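Local structure of SidF, inhibitor of growth family, member 3 (Legionella pneumophila subsp. pneumophila, 4FYE) at residues R63-P69 with A125-S131; F141-L145 with L732-V736; V240-S244 with I296-V301; K291-I296 with L506-F510. The protein is a bacterial phosphoinositide phosphatase that probably removes the 3-phosphate from the inositol headgroup of membrane phosphoinositides. The protein carries 1 engineered substitution. All blocks are in the same frame, centred on the assembly; numbering follows the deposited sequence.

How the interactions relate
The four contacts form two pairs. Interactions 1 and 2 have centres 11 Å apart and touch through Phe-141 and Phe-733; interactions 3 and 4 have centres 10 Å apart, share Ile-296 and both use helix 284-311. The pairs lie well apart, with the centres of interactions 2 and 3 about 35 Å from each other. Along the chain, interaction 1 closes before interaction 2 opens. Interactions 3 and 4 have alternating segments and are nested inside the long loop that interaction 2 closes. Interaction 2 thus joins distant parts of the chain, helix 136-163 and helix 733-741, while interactions 3 and 4 build one packing around helix 284-311, to which interaction 4 adds helix 482-514.

Interaction 1: residues R63-P69 with A125-S131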
loop_
_atom_site.group_PDB
_atom_site.type_symbol
_atom_site.label_atom_id
_atom_site.label_comp_id
_atom_site.label_asym_id
_atom_site.label_seq_id
_atom_site.Cartn_x
_atom_site.Cartn_y
_atom_site.Cartn_z
ATOM N N ARG A 63 7.734 -27.481 -6.598
ATOM C CA ARG A 63 8.315 -26.130 -6.712
ATOM C C ARG A 63 7.506 -25.391 -7.820
ATOM O O ARG A 63 7.029 -26.007 -8.776
ATOM C CB ARG A 63 9.864 -26.197 -6.936
ATOM C CG ARG A 63 10.557 -24.868 -7.366
ATOM C CD ARG A 63 12.096 -24.978 -7.528
ATOM N NE ARG A 63 12.628 -25.790 -6.421
ATOM C CZ ARG A 63 13.543 -25.398 -5.556
ATOM N NH1 ARG A 63 14.146 -24.210 -5.658
ATOM N NH2 ARG A 63 13.886 -26.214 -4.596
ATOM N N PRO A 64 7.231 -24.105 -7.621
ATOM C CA PRO A 64 6.423 -23.309 -8.569
ATOM C C PRO A 64 7.057 -23.049 -9.931
ATOM O O PRO A 64 8.209 -22.676 -10.010
ATOM C CB PRO A 64 6.333 -21.902 -7.896
ATOM C CG PRO A 64 6.674 -22.106 -6.458
ATOM C CD PRO A 64 7.405 -23.436 -6.316
ATOM N N VAL A 65 6.245 -23.050 -10.967
ATOM C CA VAL A 65 6.752 -22.819 -12.289
ATOM C C VAL A 65 6.148 -21.517 -12.784
ATOM O O VAL A 65 6.606 -20.926 -13.766
ATOM C CB VAL A 65 6.378 -24.071 -13.112
ATOM C CG1 VAL A 65 5.894 -23.739 -14.522
ATOM C CG2 VAL A 65 7.513 -25.115 -13.008
ATOM N N THR A 66 5.122 -21.041 -12.085
ATOM C CA THR A 66 4.585 -19.740 -12.370
ATOM C C THR A 66 5.320 -18.730 -11.502
ATOM O O THR A 66 5.965 -19.081 -10.468
ATOM C CB THR A 66 3.088 -19.701 -12.031
ATOM O OG1 THR A 66 2.871 -20.216 -10.712
ATOM C CG2 THR A 66 2.265 -20.600 -13.005
ATOM N N GLY A 67 5.235 -17.457 -11.866
ATOM C CA GLY A 67 5.861 -16.433 -11.024
ATOM C C GLY A 67 7.398 -16.509 -11.123
ATOM O O GLY A 67 8.132 -16.088 -10.220
ATOM N N GLN A 68 7.895 -17.009 -12.244
ATOM C CA GLN A 68 9.299 -17.251 -12.381
ATOM C C GLN A 68 9.849 -16.312 -13.442
ATOM O O GLN A 68 9.272 -16.220 -14.498
ATOM C CB GLN A 68 9.431 -18.721 -12.752
ATOM C CG GLN A 68 10.634 -19.374 -12.139
ATOM C CD GLN A 68 10.543 -19.623 -10.636
ATOM O OE1 GLN A 68 11.417 -19.272 -9.912
ATOM N NE2 GLN A 68 9.552 -20.301 -10.215
ATOM N N PRO A 69 10.957 -15.565 -13.188
ATOM C CA PRO A 69 11.359 -14.608 -14.302
ATOM C C PRO A 69 11.845 -15.316 -15.506
ATOM O O PRO A 69 12.579 -16.312 -15.411
ATOM C CB PRO A 69 12.545 -13.865 -13.758
ATOM C CG PRO A 69 12.533 -14.150 -12.297
ATOM C CD PRO A 69 11.830 -15.434 -12.028
ATOM N N ALA A 125 17.075 -19.107 -20.161
ATOM C CA ALA A 125 16.381 -17.825 -20.041
ATOM C C ALA A 125 15.634 -17.700 -18.741
ATOM O O ALA A 125 15.192 -16.636 -18.400
ATOM C CB ALA A 125 15.408 -17.656 -21.199
ATOM N N LYS A 126 15.452 -18.783 -18.015
ATOM C CA LYS A 126 14.516 -18.733 -16.872
ATOM C C LYS A 126 15.282 -18.733 -15.580
ATOM O O LYS A 126 16.292 -19.407 -15.460
ATOM C CB LYS A 126 13.483 -19.882 -16.883
ATOM C CG LYS A 126 12.685 -20.008 -18.185
ATOM C CD LYS A 126 11.518 -21.000 -18.017
ATOM C CE LYS A 126 11.522 -22.039 -19.135
ATOM N NZ LYS A 126 10.779 -23.310 -18.834
ATOM N N ALA A 127 14.804 -17.973 -14.606
ATOM C CA ALA A 127 15.454 -17.960 -13.310
ATOM C C ALA A 127 14.698 -18.908 -12.422
ATOM O O ALA A 127 13.575 -19.257 -12.724
ATOM C CB ALA A 127 15.435 -16.566 -12.711
ATOM N N ASP A 128 15.330 -19.338 -11.338
ATOM C CA ASP A 128 14.638 -19.971 -10.240
ATOM C C ASP A 128 14.851 -19.091 -9.006
ATOM O O ASP A 128 15.997 -18.896 -8.529
ATOM C CB ASP A 128 15.150 -21.366 -10.000
ATOM C CG ASP A 128 14.474 -22.036 -8.749
ATOM O OD1 ASP A 128 13.406 -21.546 -8.244
ATOM O OD2 ASP A 128 15.017 -23.070 -8.267
ATOM N N LEU A 129 13.759 -18.520 -8.533
ATOM C CA LEU A 129 13.731 -17.588 -7.404
ATOM C C LEU A 129 13.953 -18.291 -6.071
ATOM O O LEU A 129 14.273 -17.610 -5.082
ATOM C CB LEU A 129 12.365 -16.947 -7.264
ATOM C CG LEU A 129 11.985 -15.782 -8.201
ATOM C CD1 LEU A 129 10.705 -15.149 -7.709
ATOM C CD2 LEU A 129 13.047 -14.718 -8.362
ATOM N N PHE A 130 13.859 -19.624 -6.026
ATOM C CA PHE A 130 13.765 -20.238 -4.703
ATOM C C PHE A 130 14.939 -21.099 -4.479
ATOM O O PHE A 130 14.912 -22.005 -3.735
ATOM C CB PHE A 130 12.503 -21.045 -4.584
ATOM C CG PHE A 130 11.301 -20.220 -4.873
ATOM C CD1 PHE A 130 11.043 -19.048 -4.095
ATOM C CD2 PHE A 130 10.455 -20.532 -5.949
ATOM C CE1 PHE A 130 9.960 -18.240 -4.384
ATOM C CE2 PHE A 130 9.371 -19.713 -6.234
ATOM C CZ PHE A 130 9.122 -18.568 -5.433
ATOM N N SER A 131 15.997 -20.705 -5.108
ATOM C CA SER A 131 17.230 -21.381 -5.104
ATOM C C SER A 131 18.297 -20.296 -5.016
ATOM O O SER A 131 18.035 -19.089 -5.294
ATOM C CB SER A 131 17.334 -21.899 -6.561
ATOM O OG SER A 131 18.169 -22.935 -6.488
#
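Arg-63 and Asp-128 form a salt bridge between two irregular loops, the second of which contains an Asx turn at Asp-128; the loops lead into helices 71-92 and 136-163, and the contact ties them together. Arg-63 NH1 lies 3.0 Å from Asp-128 OD2, on the syn lone pair of that oxygen, but the bond is bent and OD2 is tilted out of the guanidinium plane. The same NH1 makes a weak hydrogen bond to Phe-130 O. The other carboxylate oxygen, Asp-128 OD1, closes the turn by accepting from Phe-130 N at 3.0 Å, so both oxygens of one side chain are engaged. Two straighter hydrogen bonds join the loops further along. Leu-129 N reaches Gln-68 OE1 at 2.8 Å, almost in line with the amide C=O; a bend at chi2 (72°) swings the Gln-68 amide to that nitrogen. Ala-127 N donates to Pro-69 O at 2.9 Å. Apolar contacts fill in between the polar ones: the Pro-69 ring rests on the methyl of Ala-127 and the isobutyl group of Leu-129, which also touch Phe-141 and Phe-733 respectively. At the Arg-63 end, Pro-64 CG lies 3.6 Å from Phe-130 CE2.

Interaction 2: residues F141-L145 with L732-V736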
loop_
_atom_site.group_PDB
_atom_site.type_symbol
_atom_site.label_atom_id
_atom_site.label_comp_id
_atom_site.label_asym_id
_atom_site.label_seq_id
_atom_site.Cartn_x
_atom_site.Cartn_y
_atom_site.Cartn_z
ATOM N N PHE A 141 21.152 -17.710 -16.242
ATOM C CA PHE A 141 20.115 -16.725 -16.327
ATOM C C PHE A 141 20.715 -15.342 -16.267
ATOM O O PHE A 141 20.394 -14.535 -17.161
ATOM C CB PHE A 141 19.087 -16.898 -15.225
ATOM C CG PHE A 141 18.153 -15.737 -15.067
ATOM C CD1 PHE A 141 16.988 -15.675 -15.800
ATOM C CD2 PHE A 141 18.396 -14.758 -14.144
ATOM C CE1 PHE A 141 16.072 -14.633 -15.617
ATOM C CE2 PHE A 141 17.503 -13.692 -13.958
ATOM C CZ PHE A 141 16.348 -13.626 -14.690
ATOM N N LEU A 142 21.572 -15.060 -15.253
ATOM C CA LEU A 142 22.253 -13.725 -15.178
ATOM C C LEU A 142 23.015 -13.387 -16.435
ATOM O O LEU A 142 22.950 -12.220 -16.896
ATOM C CB LEU A 142 23.172 -13.537 -13.969
ATOM C CG LEU A 142 22.255 -13.441 -12.762
ATOM C CD1 LEU A 142 22.928 -13.807 -11.441
ATOM C CD2 LEU A 142 21.692 -12.069 -12.689
ATOM N N GLU A 143 23.684 -14.387 -17.043
ATOM C CA GLU A 143 24.450 -14.053 -18.229
ATOM C C GLU A 143 23.536 -13.705 -19.348
ATOM O O GLU A 143 23.893 -12.911 -20.166
ATOM C CB GLU A 143 25.342 -15.174 -18.732
ATOM C CG GLU A 143 26.601 -15.323 -17.920
ATOM C CD GLU A 143 27.467 -16.501 -18.358
ATOM O OE1 GLU A 143 27.589 -16.735 -19.595
ATOM O OE2 GLU A 143 28.022 -17.178 -17.449
ATOM N N GLN A 144 22.379 -14.355 -19.421
ATOM C CA GLN A 144 21.519 -14.128 -20.543
ATOM C C GLN A 144 20.937 -12.734 -20.360
ATOM O O GLN A 144 20.933 -11.893 -21.260
ATOM C CB GLN A 144 20.429 -15.202 -20.605
ATOM C CG GLN A 144 20.938 -16.614 -20.824
ATOM C CD GLN A 144 21.967 -16.746 -21.921
ATOM O OE1 GLN A 144 21.768 -16.323 -23.098
ATOM N NE2 GLN A 144 23.097 -17.313 -21.545
ATOM N N LEU A 145 20.548 -12.472 -19.132
ATOM C CA LEU A 145 20.020 -11.227 -18.794
ATOM C C LEU A 145 20.938 -10.083 -19.148
ATOM O O LEU A 145 20.425 -9.118 -19.661
ATOM C CB LEU A 145 19.637 -11.220 -17.324
ATOM C CG LEU A 145 18.806 -10.079 -16.777
ATOM C CD1 LEU A 145 17.924 -10.478 -15.603
ATOM C CD2 LEU A 145 19.826 -9.029 -16.356
ATOM N N LEU A 732 15.886 -12.171 -7.580
ATOM C CA LEU A 732 16.178 -12.049 -9.024
ATOM C C LEU A 732 15.212 -11.206 -9.876
ATOM O O LEU A 732 15.586 -10.724 -10.980
ATOM C CB LEU A 732 16.385 -13.424 -9.672
ATOM C CG LEU A 732 17.762 -14.020 -9.350
ATOM C CD1 LEU A 732 17.910 -15.367 -10.058
ATOM C CD2 LEU A 732 18.856 -13.049 -9.780
ATOM N N PHE A 733 13.960 -11.088 -9.449
ATOM C CA PHE A 733 13.073 -10.109 -10.056
ATOM C C PHE A 733 13.648 -8.694 -10.021
ATOM O O PHE A 733 13.307 -7.893 -10.901
ATOM C CB PHE A 733 11.602 -10.193 -9.545
ATOM C CG PHE A 733 10.722 -11.085 -10.413
ATOM C CD1 PHE A 733 10.617 -10.854 -11.772
ATOM C CD2 PHE A 733 10.007 -12.143 -9.868
ATOM C CE1 PHE A 733 9.815 -11.645 -12.592
ATOM C CE2 PHE A 733 9.187 -12.942 -10.677
ATOM C CZ PHE A 733 9.097 -12.697 -12.047
ATOM N N GLY A 734 14.548 -8.395 -9.063
ATOM C CA GLY A 734 15.210 -7.076 -9.030
ATOM C C GLY A 734 16.027 -6.744 -10.264
ATOM O O GLY A 734 15.981 -5.618 -10.767
ATOM N N LYS A 735 16.726 -7.733 -10.797
ATOM C CA LYS A 735 17.548 -7.578 -12.013
ATOM C C LYS A 735 16.701 -7.352 -13.243
ATOM O O LYS A 735 17.108 -6.661 -14.134
ATOM C CB LYS A 735 18.428 -8.827 -12.272
ATOM C CG LYS A 735 19.179 -9.394 -11.091
ATOM C CD LYS A 735 20.290 -8.455 -10.636
ATOM C CE LYS A 735 20.673 -8.780 -9.179
ATOM N NZ LYS A 735 21.456 -7.675 -8.527
ATOM N N VAL A 736 15.517 -7.926 -13.301
ATOM C CA VAL A 736 14.649 -7.589 -14.388
ATOM C C VAL A 736 14.145 -6.159 -14.215
ATOM O O VAL A 736 14.061 -5.397 -15.192
ATOM C CB VAL A 736 13.455 -8.539 -14.410
ATOM C CG1 VAL A 736 12.433 -8.017 -15.389
ATOM C CG2 VAL A 736 13.918 -9.886 -14.883
#
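Phe-141 O accepts the N-H of Leu-145, with Leu-145 N at 2.9 Å, and, more weakly, that of Gln-144. This helical bonding sets Phe-141 and Leu-145 on one face of helix 136-163, toward the start of helix 733-741, in a helix-to-helix packing between parts of the chain almost 600 residues apart. No hydrogen bond crosses the interface: apart from the polar end of Lys-735, which leads away, it is built of hydrocarbon side chains. Leu-732 straddles two partners. Its CD1 comes within 4.2 Å of Phe-141 CD2, the two side chains lying alongside and pointing opposite ways, while its CD2 turns to Leu-142 CD2. The ring of Phe-141 is brought to the interface with CG opposite the backbone N (chi1 167°), and its edge is approached by Val-736 CG2, 4.5 Å from Phe-141 CZ. Lys-735 contributes only the root of its chain: Lys-735 CG lies 4.0 Å from Leu-142 CD2. Phe-141 and Leu-145 also touch Val-71 at the beginning of helix 71-92, which adds a third helix to the packing. One branch of Leu-145 serves both neighbouring residues of the second helix, with its CD1 3.8 Å from Lys-735 CB and 4.1 Å from Val-736 CG2.

Interaction 3: residues V240-S244 with I296-V301; sequences VLGNS and INQEEV
Asn-243 lies against helix 284-311 and, with Gly-242, gives the loop its tight, polar grip on residues 296-301, a loop-to-helix contact in which helix side chains bind backbone N-H groups. Glu-300 stretches out, with CG opposite its backbone N (chi1 -174°) and an extended chain, until OE2 accepts from Asn-243 N at 2.9 Å through its syn lone pair. One turn back, Asn-297 OD1 receives Gly-242 N at 3.2 Å, the donor tilted out of the carbonyl plane. Two successive N-H groups of the loop are thus held by side chains three residues apart on the helix. The amide of Asn-243 runs past Asn-297 in the opposite direction, and its ND2 adds a weak hydrogen bond to Asn-297 O at 3.4 Å, an oxygen that also accepts from Val-301 N within the helix. Asn-243 ND2 lies equally close to Val-301 CG2. Gly-242 takes backbone angles (phi 106°) at which a CB would jam against the carbonyl O of Leu-241.

The other end of the contact is looser: Leu-241 CD2 and Ile-296 CG2 are 4.4 Å apart, and no polar bond joins that pair. Val-240 and Ser-244, at the two ends of the loop segment, are exposed to solvent. Asn-297 ND2 donates to Arg-273 O, and Gln-214 ties helix 212-216 to the same side chains of helix 284-311 that bind the loop. Leu-241 touches Phe-510 of helix 482-514, just before the chain enters strand 247-254.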
loop_
_atom_site.group_PDB
_atom_site.type_symbol
_atom_site.label_atom_id
_atom_site.label_comp_id
_atom_site.label_asym_id
_atom_site.label_seq_id
_atom_site.Cartn_x
_atom_site.Cartn_y
_atom_site.Cartn_z
ATOM N N VAL A 240 2.429 17.913 -11.401
ATOM C CA VAL A 240 1.154 17.263 -11.636
ATOM C C VAL A 240 0.478 16.955 -10.289
ATOM O O VAL A 240 1.147 16.744 -9.254
ATOM C CB VAL A 240 1.319 15.952 -12.434
ATOM C CG1 VAL A 240 0.069 15.687 -13.275
ATOM C CG2 VAL A 240 2.574 16.007 -13.315
ATOM N N LEU A 241 -0.849 16.958 -10.306
ATOM C CA LEU A 241 -1.605 16.578 -9.125
ATOM C C LEU A 241 -2.097 15.155 -9.214
ATOM O O LEU A 241 -2.185 14.573 -10.316
ATOM C CB LEU A 241 -2.820 17.469 -8.959
ATOM C CG LEU A 241 -2.559 18.962 -8.909
ATOM C CD1 LEU A 241 -3.908 19.657 -8.732
ATOM C CD2 LEU A 241 -1.611 19.303 -7.770
ATOM N N GLY A 242 -2.448 14.610 -8.044
ATOM C CA GLY A 242 -2.967 13.267 -7.968
ATOM C C GLY A 242 -1.992 12.265 -7.402
ATOM O O GLY A 242 -0.769 12.390 -7.560
ATOM N N ASN A 243 -2.558 11.288 -6.702
ATOM C CA ASN A 243 -1.832 10.101 -6.250
ATOM C C ASN A 243 -1.558 9.049 -7.352
ATOM O O ASN A 243 -2.199 9.011 -8.417
ATOM C CB ASN A 243 -2.600 9.444 -5.093
ATOM C CG ASN A 243 -2.411 10.194 -3.799
ATOM O OD1 ASN A 243 -1.277 10.471 -3.416
ATOM N ND2 ASN A 243 -3.518 10.555 -3.129
ATOM N N SER A 244 -0.598 8.185 -7.102
ATOM C CA SER A 244 -0.466 7.065 -8.010
ATOM C C SER A 244 0.110 5.864 -7.306
ATOM O O SER A 244 0.593 5.938 -6.149
ATOM C CB SER A 244 0.248 7.408 -9.364
ATOM O OG SER A 244 1.590 7.864 -9.197
ATOM N N ILE A 296 -3.066 18.725 -0.794
ATOM C CA ILE A 296 -4.021 18.424 -1.819
ATOM C C ILE A 296 -4.223 16.880 -2.013
ATOM O O ILE A 296 -5.360 16.353 -1.868
ATOM C CB ILE A 296 -3.628 19.194 -3.085
ATOM C CG1 ILE A 296 -4.032 20.676 -2.901
ATOM C CG2 ILE A 296 -4.268 18.578 -4.312
ATOM C CD1 ILE A 296 -3.424 21.637 -3.906
ATOM N N ASN A 297 -3.139 16.158 -2.288
ATOM C CA ASN A 297 -3.182 14.708 -2.324
ATOM C C ASN A 297 -3.606 14.069 -1.022
ATOM O O ASN A 297 -4.324 13.068 -1.056
ATOM C CB ASN A 297 -1.841 14.199 -2.693
ATOM C CG ASN A 297 -1.487 14.530 -4.104
ATOM O OD1 ASN A 297 -2.337 14.989 -4.910
ATOM N ND2 ASN A 297 -0.223 14.278 -4.443
ATOM N N GLN A 298 -3.212 14.636 0.129
ATOM C CA GLN A 298 -3.789 14.158 1.385
ATOM C C GLN A 298 -5.342 14.209 1.376
ATOM O O GLN A 298 -5.975 13.290 1.871
ATOM C CB GLN A 298 -3.275 14.918 2.600
ATOM C CG GLN A 298 -3.655 14.194 3.885
ATOM C CD GLN A 298 -3.181 12.749 3.914
ATOM O OE1 GLN A 298 -2.106 12.446 3.410
ATOM N NE2 GLN A 298 -3.952 11.865 4.563
ATOM N N GLU A 299 -5.967 15.251 0.825
ATOM C CA GLU A 299 -7.413 15.201 0.778
ATOM C C GLU A 299 -7.966 14.097 -0.123
ATOM O O GLU A 299 -8.927 13.420 0.270
ATOM C CB GLU A 299 -8.153 16.571 0.732
ATOM C CG GLU A 299 -8.063 17.399 -0.550
ATOM C CD GLU A 299 -9.085 18.559 -0.619
ATOM O OE1 GLU A 299 -9.485 18.930 -1.740
ATOM O OE2 GLU A 299 -9.509 19.134 0.403
ATOM N N GLU A 300 -7.282 13.785 -1.220
ATOM C CA GLU A 300 -7.705 12.681 -2.072
ATOM C C GLU A 300 -7.657 11.385 -1.305
ATOM O O GLU A 300 -8.568 10.573 -1.365
ATOM C CB GLU A 300 -6.863 12.596 -3.331
ATOM C CG GLU A 300 -7.324 11.554 -4.378
ATOM C CD GLU A 300 -6.227 11.133 -5.388
ATOM O OE1 GLU A 300 -6.337 10.024 -5.989
ATOM O OE2 GLU A 300 -5.223 11.868 -5.590
ATOM N N VAL A 301 -6.595 11.200 -0.538
ATOM C CA VAL A 301 -6.511 10.051 0.344
ATOM C C VAL A 301 -7.714 9.965 1.301
ATOM O O VAL A 301 -8.143 8.866 1.619
ATOM C CB VAL A 301 -5.167 10.057 1.146
ATOM C CG1 VAL A 301 -5.146 9.068 2.340
ATOM C CG2 VAL A 301 -4.034 9.820 0.198
#

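Interaction 4: residues K291-I296 with L506-F510; sequences KAVTLI and LFSYF
Phe-507 and Phe-510 approach Ile-296 by different first torsions: CG of Phe-507 lies beside its backbone N (chi1 -68°), whereas CG of Phe-510 points opposite its own (chi1 -178°). These torsions bring both rings across to residues 291-296 of helix 284-311 from residues 506-510 of helix 482-514, a helix-to-helix packing whose short segments cross at -117° with their axes 9.2 Å apart. Leu-295 CD1 sits over one face of the Phe-507 ring in a CH-pi contact, 3.7 Å from the ring centroid and shifted toward the rim. The edge of the same ring meets the next residue, with Phe-507 CE1 3.5 Å from Ile-296 CG1, so neighbouring residues of one helix take a face and an edge of one phenyl group. Phe-510 meets three residues. Its CE2 is 3.7 Å from Val-293 CG2, its CD1 is 4.0 Å from Ile-296 CD1, and its CB rests at 3.7 Å on Ala-292 CB.

Where the backbones come nearest, the small side chain of Ala-292 allows close approach, with Leu-506 beside it. The end of the Lys-291 chain turns from this contact to Glu-536 of helix 522-583, where NZ forms a salt bridge. Arg-213 makes a cation-pi contact with Phe-507, which brings a charge to the border of the apolar patch. Residues 506-510 lie in a predicted coiled coil, and no hydrogen bond joins the two segments; the contact therefore depends on burial, shape and the ring face of Phe-507.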
loop_
_atom_site.group_PDB
_atom_site.type_symbol
_atom_site.label_atom_id
_atom_site.label_comp_id
_atom_site.label_asym_id
_atom_site.label_seq_id
_atom_site.Cartn_x
_atom_site.Cartn_y
_atom_site.Cartn_z
ATOM N N LYS A 291 4.866 21.213 -0.639
ATOM C CA LYS A 291 4.099 21.004 0.598
ATOM C C LYS A 291 2.586 21.080 0.381
ATOM O O LYS A 291 1.834 20.375 1.042
ATOM C CB LYS A 291 4.497 22.013 1.663
ATOM C CG LYS A 291 5.202 21.412 2.855
ATOM C CD LYS A 291 5.719 22.463 3.843
ATOM C CE LYS A 291 7.192 22.777 3.604
ATOM N NZ LYS A 291 7.811 23.477 4.760
ATOM N N ALA A 292 2.147 21.949 -0.530
ATOM C CA ALA A 292 0.717 22.160 -0.751
ATOM C C ALA A 292 0.094 20.998 -1.500
ATOM O O ALA A 292 -1.056 20.605 -1.203
ATOM C CB ALA A 292 0.454 23.443 -1.512
ATOM N N VAL A 293 0.835 20.501 -2.500
ATOM C CA VAL A 293 0.347 19.398 -3.297
ATOM C C VAL A 293 0.199 18.196 -2.393
ATOM O O VAL A 293 -0.711 17.404 -2.557
ATOM C CB VAL A 293 1.327 19.054 -4.397
ATOM C CG1 VAL A 293 1.021 17.706 -4.992
ATOM C CG2 VAL A 293 1.285 20.144 -5.445
ATOM N N THR A 294 1.071 18.073 -1.410
ATOM C CA THR A 294 0.968 16.898 -0.642
ATOM C C THR A 294 -0.272 16.959 0.216
ATOM O O THR A 294 -0.923 15.913 0.428
ATOM C CB THR A 294 2.294 16.388 0.042
ATOM O OG1 THR A 294 2.163 16.299 1.462
ATOM C CG2 THR A 294 3.576 17.129 -0.381
ATOM N N LEU A 295 -0.641 18.182 0.650
ATOM C CA LEU A 295 -1.899 18.421 1.334
ATOM C C LEU A 295 -3.103 18.153 0.388
ATOM O O LEU A 295 -4.041 17.428 0.714
ATOM C CB LEU A 295 -1.960 19.854 1.774
ATOM C CG LEU A 295 -2.570 20.345 3.079
ATOM C CD1 LEU A 295 -3.496 21.490 2.723
ATOM C CD2 LEU A 295 -3.315 19.304 3.869
ATOM N N ILE A 296 -3.066 18.725 -0.794
ATOM C CA ILE A 296 -4.021 18.424 -1.819
ATOM C C ILE A 296 -4.223 16.880 -2.013
ATOM O O ILE A 296 -5.360 16.353 -1.868
ATOM C CB ILE A 296 -3.628 19.194 -3.085
ATOM C CG1 ILE A 296 -4.032 20.676 -2.901
ATOM C CG2 ILE A 296 -4.268 18.578 -4.312
ATOM C CD1 ILE A 296 -3.424 21.637 -3.906
ATOM N N LEU A 506 -2.676 27.519 2.939
ATOM C CA LEU A 506 -1.805 26.793 2.019
ATOM C C LEU A 506 -2.412 26.403 0.640
ATOM O O LEU A 506 -1.698 26.417 -0.387
ATOM C CB LEU A 506 -1.360 25.531 2.730
ATOM C CG LEU A 506 0.099 25.129 2.696
ATOM C CD1 LEU A 506 0.282 23.802 3.439
ATOM C CD2 LEU A 506 0.647 25.107 1.269
ATOM N N PHE A 507 -3.695 26.010 0.632
ATOM C CA PHE A 507 -4.433 25.833 -0.626
ATOM C C PHE A 507 -4.416 27.160 -1.400
ATOM O O PHE A 507 -4.078 27.182 -2.590
ATOM C CB PHE A 507 -5.893 25.403 -0.398
ATOM C CG PHE A 507 -6.070 24.030 0.165
ATOM C CD1 PHE A 507 -5.497 22.917 -0.450
ATOM C CD2 PHE A 507 -6.845 23.844 1.305
ATOM C CE1 PHE A 507 -5.671 21.641 0.069
ATOM C CE2 PHE A 507 -7.044 22.575 1.838
ATOM C CZ PHE A 507 -6.458 21.463 1.206
ATOM N N SER A 508 -4.759 28.272 -0.732
ATOM C CA SER A 508 -4.675 29.584 -1.406
ATOM C C SER A 508 -3.274 29.798 -1.966
ATOM O O SER A 508 -3.116 30.228 -3.127
ATOM C CB SER A 508 -5.081 30.747 -0.504
ATOM O OG SER A 508 -6.449 30.663 -0.158
ATOM N N TYR A 509 -2.245 29.485 -1.175
ATOM C CA TYR A 509 -0.938 29.744 -1.693
ATOM C C TYR A 509 -0.706 28.982 -2.999
ATOM O O TYR A 509 -0.130 29.529 -3.926
ATOM C CB TYR A 509 0.151 29.455 -0.675
ATOM C CG TYR A 509 1.532 29.449 -1.301
ATOM C CD1 TYR A 509 2.015 28.318 -1.953
ATOM C CD2 TYR A 509 2.347 30.568 -1.261
ATOM C CE1 TYR A 509 3.258 28.301 -2.545
ATOM C CE2 TYR A 509 3.610 30.546 -1.849
ATOM C CZ TYR A 509 4.057 29.405 -2.485
ATOM O OH TYR A 509 5.298 29.361 -3.077
ATOM N N PHE A 510 -1.147 27.725 -3.088
ATOM C CA PHE A 510 -0.929 26.985 -4.342
ATOM C C PHE A 510 -1.720 27.549 -5.530
ATOM O O PHE A 510 -1.209 27.540 -6.646
ATOM C CB PHE A 510 -1.174 25.467 -4.194
ATOM C CG PHE A 510 -0.918 24.686 -5.464
ATOM C CD1 PHE A 510 -1.945 24.432 -6.378
ATOM C CD2 PHE A 510 0.347 24.196 -5.755
ATOM C CE1 PHE A 510 -1.713 23.690 -7.551
ATOM C CE2 PHE A 510 0.580 23.433 -6.915
ATOM C CZ PHE A 510 -0.451 23.201 -7.823
#